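Side-chain contact in cell wall surface anchor family protein (Jo),Cell wall surface anchor family protein (In) (Streptococcus pneumoniae, PDB 5MKC), which is an engineered Jo and In pair from a pneumococcal pilus adhesin, whose parts associate autocatalytically, probably through an isopeptide bond: residues V69-D73 and D74-G78. Residues are numbered along the deposited sequence; the frame is centred on the assembly and turned at random.
Sequences VNNLD and DNQYG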
ATOM      1  N   VAL A  69      -9.636  -2.927 -11.148  1.00 37.00           N
ATOM      2  CA  VAL A  69     -11.011  -2.524 -10.915  1.00 41.65           C
ATOM      3  C   VAL A  69     -11.861  -3.767 -10.709  1.00 41.15           C
ATOM      4  O   VAL A  69     -12.012  -4.537 -11.617  1.00 47.25           O
ATOM      5  CB  VAL A  69     -11.508  -1.739 -12.141  1.00 42.02           C
ATOM      6  CG1 VAL A  69     -12.924  -1.262 -11.941  1.00 44.99           C
ATOM      7  CG2 VAL A  69     -10.576  -0.566 -12.387  1.00 44.45           C
ATOM      8  N   ASN A  70     -12.385  -3.978  -9.507  1.00 39.17           N
ATOM      9  CA  ASN A  70     -13.148  -5.173  -9.197  1.00 38.09           C
ATOM     10  C   ASN A  70     -14.593  -5.042  -9.620  1.00 42.99           C
ATOM     11  O   ASN A  70     -15.197  -6.016 -10.040  1.00 40.34           O
ATOM     12  CB  ASN A  70     -13.087  -5.482  -7.695  1.00 41.17           C
ATOM     13  CG  ASN A  70     -11.667  -5.706  -7.207  1.00 43.11           C
ATOM     14  OD1 ASN A  70     -10.819  -6.135  -7.967  1.00 48.85           O
ATOM     15  ND2 ASN A  70     -11.402  -5.387  -5.962  1.00 46.53           N
ATOM     16  N   ASN A  71     -15.155  -3.848  -9.479  1.00 40.63           N
ATOM     17  CA  ASN A  71     -16.525  -3.580  -9.910  1.00 44.28           C
ATOM     18  C   ASN A  71     -16.744  -2.078 -10.046  1.00 46.16           C
ATOM     19  O   ASN A  71     -16.951  -1.382  -9.043  1.00 47.30           O
ATOM     20  CB  ASN A  71     -17.511  -4.122  -8.890  1.00 45.00           C
ATOM     21  CG  ASN A  71     -18.940  -4.002  -9.337  1.00 48.64           C
ATOM     22  OD1 ASN A  71     -19.359  -3.012  -9.962  1.00 51.68           O
ATOM     23  ND2 ASN A  71     -19.708  -5.015  -9.001  1.00 48.54           N
ATOM     24  N   LEU A  72     -16.693  -1.586 -11.282  1.00 47.33           N
ATOM     25  CA  LEU A  72     -16.651  -0.153 -11.537  1.00 44.21           C
ATOM     26  C   LEU A  72     -17.928   0.530 -11.062  1.00 48.24           C
ATOM     27  O   LEU A  72     -17.863   1.556 -10.384  1.00 47.80           O
ATOM     28  CB  LEU A  72     -16.458   0.122 -13.019  1.00 44.40           C
ATOM     29  CG  LEU A  72     -16.289   1.603 -13.368  1.00 43.41           C
ATOM     30  CD1 LEU A  72     -15.076   2.175 -12.654  1.00 43.89           C
ATOM     31  CD2 LEU A  72     -16.142   1.787 -14.875  1.00 42.63           C
ATOM     32  N   ASP A  73     -19.081  -0.052 -11.380  1.00 48.07           N
ATOM     33  CA  ASP A  73     -20.348   0.559 -11.020  1.00 55.71           C
ATOM     34  C   ASP A  73     -20.499   0.670  -9.521  1.00 50.49           C
ATOM     35  O   ASP A  73     -21.109   1.613  -9.043  1.00 50.00           O
ATOM     36  CB  ASP A  73     -21.537  -0.244 -11.562  1.00 58.05           C
ATOM     37  CG  ASP A  73     -21.764  -0.039 -13.032  1.00 71.14           C
ATOM     38  OD1 ASP A  73     -20.941   0.614 -13.718  1.00 76.83           O
ATOM     39  OD2 ASP A  73     -22.800  -0.551 -13.505  1.00 87.27           O
ATOM     40  N   ASP A  74     -19.974  -0.304  -8.786  1.00 49.47           N
ATOM     41  CA  ASP A  74     -20.079  -0.281  -7.339  1.00 49.39           C
ATOM     42  C   ASP A  74     -18.853   0.310  -6.644  1.00 45.73           C
ATOM     43  O   ASP A  74     -18.743   0.244  -5.410  1.00 42.39           O
ATOM     44  CB  ASP A  74     -20.338  -1.690  -6.826  1.00 52.19           C
ATOM     45  CG  ASP A  74     -20.913  -1.690  -5.437  1.00 54.04           C
ATOM     46  OD1 ASP A  74     -21.872  -0.943  -5.201  1.00 57.89           O
ATOM     47  OD2 ASP A  74     -20.392  -2.391  -4.568  1.00 52.25           O
ATOM     48  N   ASN A  75     -17.936   0.883  -7.427  1.00 38.32           N
ATOM     49  CA  ASN A  75     -16.761   1.564  -6.892  1.00 38.70           C
ATOM     50  C   ASN A  75     -15.878   0.666  -6.021  1.00 38.69           C
ATOM     51  O   ASN A  75     -15.456   1.069  -4.944  1.00 40.58           O
ATOM     52  CB  ASN A  75     -17.166   2.817  -6.111  1.00 38.43           C
ATOM     53  CG  ASN A  75     -18.103   3.702  -6.892  1.00 44.81           C
ATOM     54  OD1 ASN A  75     -17.787   4.128  -7.994  1.00 45.24           O
ATOM     55  ND2 ASN A  75     -19.282   3.962  -6.336  1.00 43.72           N
ATOM     56  N   GLN A  76     -15.582  -0.531  -6.514  1.00 37.75           N
ATOM     57  CA  GLN A  76     -14.709  -1.462  -5.821  1.00 36.97           C
ATOM     58  C   GLN A  76     -13.414  -1.654  -6.573  1.00 38.54           C
ATOM     59  O   GLN A  76     -13.427  -1.877  -7.783  1.00 35.36           O
ATOM     60  CB  GLN A  76     -15.369  -2.823  -5.691  1.00 43.04           C
ATOM     61  CG  GLN A  76     -16.592  -2.822  -4.786  1.00 48.09           C
ATOM     62  CD  GLN A  76     -17.154  -4.206  -4.671  1.00 48.99           C
ATOM     63  OE1 GLN A  76     -16.424  -5.156  -4.492  1.00 62.45           O
ATOM     64  NE2 GLN A  76     -18.434  -4.325  -4.822  1.00 52.11           N
ATOM     65  N   TYR A  77     -12.306  -1.579  -5.838  1.00 36.60           N
ATOM     66  CA  TYR A  77     -10.979  -1.559  -6.435  1.00 39.80           C
ATOM     67  C   TYR A  77     -10.013  -2.379  -5.608  1.00 39.95           C
ATOM     68  O   TYR A  77     -10.147  -2.460  -4.386  1.00 40.59           O
ATOM     69  CB  TYR A  77     -10.450  -0.126  -6.505  1.00 40.22           C
ATOM     70  CG  TYR A  77     -11.291   0.820  -7.322  1.00 37.27           C
ATOM     71  CD1 TYR A  77     -11.037   0.990  -8.676  1.00 38.19           C
ATOM     72  CD2 TYR A  77     -12.328   1.554  -6.735  1.00 39.96           C
ATOM     73  CE1 TYR A  77     -11.776   1.869  -9.428  1.00 41.19           C
ATOM     74  CE2 TYR A  77     -13.088   2.431  -7.477  1.00 38.80           C
ATOM     75  CZ  TYR A  77     -12.818   2.575  -8.836  1.00 46.37           C
ATOM     76  OH  TYR A  77     -13.593   3.419  -9.627  1.00 44.14           O
ATOM     77  N   GLY A  78      -9.012  -2.955  -6.259  1.00 36.31           N
ATOM     78  CA  GLY A  78      -7.888  -3.521  -5.533  1.00 32.58           C
ATOM     79  C   GLY A  78      -6.750  -2.505  -5.418  1.00 34.32           C
ATOM     80  O   GLY A  78      -6.463  -1.796  -6.369  1.00 35.47           O
TER
HETATM   81  O   HOH W   1     -13.856  -5.115  -3.875  1.00 56.00           O
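Asn71 reaches across the hairpin end with its side-chain amide: OD1 accepts the backbone N of Asp74 at 3.0 Å, the donor standing above the amide plane. Asn71 CG, anti to the backbone N (chi1 -174°), carries OD1 to Asp74 N; the Asn71 amide plane lies 66° from the Asp74 carboxylate. That carboxylate takes Gln76 NE2 on the anti lone pair of OD2 (2.8 Å), and OD2 also forms a salt bridge with Arg191, later in the fused chain. The other atom of the Gln76 amide, OE1, accepts from a water that in turn accepts from Asn70 ND2. On the Val69 and Tyr77 face, Val69 CG2 lies 4.0 Å from Tyr77 CE1, the two side chains running alongside, while Leu72 CD1 approaches Tyr77 OH. Between the two faces, Gln76 O is gripped by Asn70 N (2.9 Å) and Asn71 N, both from the same side of its carbonyl plane: a classic beta bulge, Asn70 and Asn71 facing Gln76. Gln76 N returns a nearly straight bond to Asn71 O, and Lys46 NZ binds Leu72 O and Asn75 OD1. Leu72-Asn75 is a type I turn; its last residue and Gln76, opposite Asn71, make a G1 bulge, closing a beta hairpin, probably in Jo.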